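Local coordinates for KauB (Pseudomonas aeruginosa PAO1, PDB 6B4R), which is an aldehyde dehydrogenase that oxidises aminoaldehydes, probably including guanidinobutyraldehyde, to the corresponding acids with NAD(P)+, at residues S313-F318 / V409-D414. Sequence-based numbering, arbitrary orientation.
Sequences SIKDKF and VIEFED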
loop_
_atom_site.group_PDB
_atom_site.type_symbol
_atom_site.label_atom_id
_atom_site.label_comp_id
_atom_site.label_asym_id
_atom_site.label_seq_id
_atom_site.Cartn_x
_atom_site.Cartn_y
_atom_site.Cartn_z
ATOM N N SER A 313 -11.055 26.894 33.491
ATOM C CA SER A 313 -12.469 27.182 33.717
ATOM C C SER A 313 -13.258 26.016 34.327
ATOM O O SER A 313 -14.356 26.218 34.848
ATOM C CB SER A 313 -13.140 27.661 32.426
ATOM O OG SER A 313 -13.036 26.692 31.398
ATOM N N ILE A 314 -12.710 24.804 34.260
ATOM C CA ILE A 314 -13.385 23.637 34.830
ATOM C C ILE A 314 -12.543 22.902 35.863
ATOM O O ILE A 314 -12.885 21.791 36.260
ATOM C CB ILE A 314 -13.785 22.612 33.755
ATOM C CG1 ILE A 314 -12.539 22.112 33.020
ATOM C CG2 ILE A 314 -14.808 23.206 32.800
ATOM C CD1 ILE A 314 -12.750 20.826 32.258
ATOM N N LYS A 315 -11.451 23.518 36.299
ATOM C CA LYS A 315 -10.530 22.867 37.225
ATOM C C LYS A 315 -11.175 22.575 38.580
ATOM O O LYS A 315 -10.944 21.521 39.172
ATOM C CB LYS A 315 -9.268 23.716 37.402
ATOM C CG LYS A 315 -8.129 23.013 38.127
ATOM C CD LYS A 315 -8.123 23.326 39.613
ATOM C CE LYS A 315 -6.997 22.593 40.322
ATOM N NZ LYS A 315 -6.944 22.937 41.773
ATOM N N ASP A 316 -11.986 23.509 39.065
ATOM C CA ASP A 316 -12.580 23.385 40.392
ATOM C C ASP A 316 -13.680 22.329 40.451
ATOM O O ASP A 316 -14.052 21.875 41.534
ATOM C CB ASP A 316 -13.113 24.738 40.873
ATOM C CG ASP A 316 -12.008 25.752 41.100
ATOM O OD1 ASP A 316 -10.850 25.333 41.317
ATOM O OD2 ASP A 316 -12.296 26.968 41.065
ATOM N N LYS A 317 -14.195 21.936 39.292
ATOM C CA LYS A 317 -15.270 20.951 39.240
ATOM C C LYS A 317 -14.791 19.603 38.709
ATOM O O LYS A 317 -15.438 18.578 38.927
ATOM C CB LYS A 317 -16.436 21.478 38.401
ATOM C CG LYS A 317 -16.046 21.917 37.002
ATOM C CD LYS A 317 -16.979 22.998 36.476
ATOM C CE LYS A 317 -16.871 24.269 37.309
ATOM N NZ LYS A 317 -15.461 24.750 37.407
ATOM N N PHE A 318 -13.651 19.605 38.023
ATOM C CA PHE A 318 -13.105 18.383 37.441
ATOM C C PHE A 318 -12.208 17.641 38.426
ATOM O O PHE A 318 -12.243 16.412 38.501
ATOM C CB PHE A 318 -12.338 18.697 36.155
ATOM C CG PHE A 318 -11.783 17.484 35.465
ATOM C CD1 PHE A 318 -12.623 16.598 34.811
ATOM C CD2 PHE A 318 -10.422 17.234 35.464
ATOM C CE1 PHE A 318 -12.116 15.482 34.173
ATOM C CE2 PHE A 318 -9.907 16.119 34.827
ATOM C CZ PHE A 318 -10.755 15.242 34.180
ATOM N N VAL A 409 -1.186 17.568 38.413
ATOM C CA VAL A 409 -2.274 18.356 37.846
ATOM C C VAL A 409 -1.785 19.740 37.433
ATOM O O VAL A 409 -1.319 20.523 38.262
ATOM C CB VAL A 409 -3.456 18.489 38.822
ATOM C CG1 VAL A 409 -4.585 19.281 38.180
ATOM C CG2 VAL A 409 -3.939 17.113 39.253
ATOM N N ILE A 410 -1.890 20.027 36.139
ATOM C CA ILE A 410 -1.391 21.279 35.583
ATOM C C ILE A 410 -2.511 22.026 34.868
ATOM O O ILE A 410 -3.255 21.443 34.080
ATOM C CB ILE A 410 -0.223 21.029 34.609
ATOM C CG1 ILE A 410 0.859 20.179 35.284
ATOM C CG2 ILE A 410 0.355 22.347 34.111
ATOM C CD1 ILE A 410 1.935 19.685 34.346
ATOM N N GLU A 411 -2.629 23.317 35.153
ATOM C CA GLU A 411 -3.688 24.135 34.577
ATOM C C GLU A 411 -3.217 24.860 33.325
ATOM O O GLU A 411 -2.058 25.268 33.229
ATOM C CB GLU A 411 -4.185 25.156 35.602
ATOM C CG GLU A 411 -4.741 24.541 36.876
ATOM C CD GLU A 411 -5.132 25.587 37.900
ATOM O OE1 GLU A 411 -5.056 26.791 37.579
ATOM O OE2 GLU A 411 -5.512 25.207 39.029
ATOM N N PHE A 412 -4.123 25.011 32.364
ATOM C CA PHE A 412 -3.857 25.819 31.179
ATOM C C PHE A 412 -5.040 26.734 30.884
ATOM O O PHE A 412 -6.175 26.426 31.244
ATOM C CB PHE A 412 -3.514 24.945 29.964
ATOM C CG PHE A 412 -4.636 24.046 29.511
ATOM C CD1 PHE A 412 -4.691 22.724 29.919
ATOM C CD2 PHE A 412 -5.625 24.519 28.658
ATOM C CE1 PHE A 412 -5.715 21.893 29.494
ATOM C CE2 PHE A 412 -6.649 23.696 28.235
ATOM C CZ PHE A 412 -6.695 22.381 28.652
ATOM N N GLU A 413 -4.772 27.859 30.230
ATOM C CA GLU A 413 -5.817 28.834 29.941
ATOM C C GLU A 413 -6.639 28.438 28.716
ATOM O O GLU A 413 -7.868 28.442 28.758
ATOM C CB GLU A 413 -5.219 30.230 29.752
ATOM C CG GLU A 413 -6.260 31.320 29.532
ATOM C CD GLU A 413 -7.182 31.499 30.727
ATOM O OE1 GLU A 413 -6.718 31.320 31.875
ATOM O OE2 GLU A 413 -8.372 31.816 30.516
ATOM N N ASP A 414 -5.953 28.093 27.629
ATOM C CA ASP A 414 -6.621 27.725 26.384
ATOM C C ASP A 414 -5.873 26.627 25.629
ATOM O O ASP A 414 -4.868 26.101 26.108
ATOM C CB ASP A 414 -6.805 28.953 25.489
ATOM C CG ASP A 414 -5.521 29.748 25.312
ATOM O OD1 ASP A 414 -4.425 29.160 25.416
ATOM O OD2 ASP A 414 -5.606 30.969 25.066
HETATM O O HOH W 1 -9.541 28.380 30.998
#
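Between 313-318 and 409-414 the direct contact is carried by Lys315 and Glu411, the aliphatic part of the lysine lying against the glutamate carboxylate, chiefly OE2. The lysine chain crosses the glutamate at about a right angle, with Lys315 CG lying 3.9 Å from Glu411 CG. Farther out, Lys315 CD and CE both come to 3.3 Å from Glu411 OE2. Lys315 leaves the helix with CG anti to the backbone N (chi1 -169°), then bends at chi2 (-95°) and runs straight to its amine; Glu411 stays extended beyond CG to meet it.

The ionic component is weaker. Lys315 NZ stands 3.8 Å from Glu411 OE2, a long salt bridge without a hydrogen bond, and the amine is paired more strongly with Asp389. A second carboxylate, that of Glu411, thus lies near an ammonium group already paired with Asp389, which probably favours its charged form. Glu411 OE1 has a long, weak ion pair with Arg312, whose NE also forms a salt bridge with Glu413.

Topologically, strand 406-412 is an inner strand of the mixed sheet that, as in other aldehyde dehydrogenases, belongs to the catalytic domain: it runs parallel to 307-311 and 382-389, between them. Helices 315-326 and 415-423 lie against this sheet, Phe318 packing on Leu308 and Val310 and Phe412 on Ala418 and Ile421. The contact itself is at the surface, away from the annotated sites. Asp389, at the end of strand 382-389, ties that strand to helix 315-326 through Lys315.

Water provides the other polar link: it donates to Glu413 O at 2.8 Å and accepts from Ser313 N at 3.3 Å, joining the backbones just beyond the two neighbouring strands. At the start of the helix, Lys317 reaches back to the residue before the N-cap, NZ donating to Ser313 O at 3.2 Å, tilted 29° from the carbonyl plane.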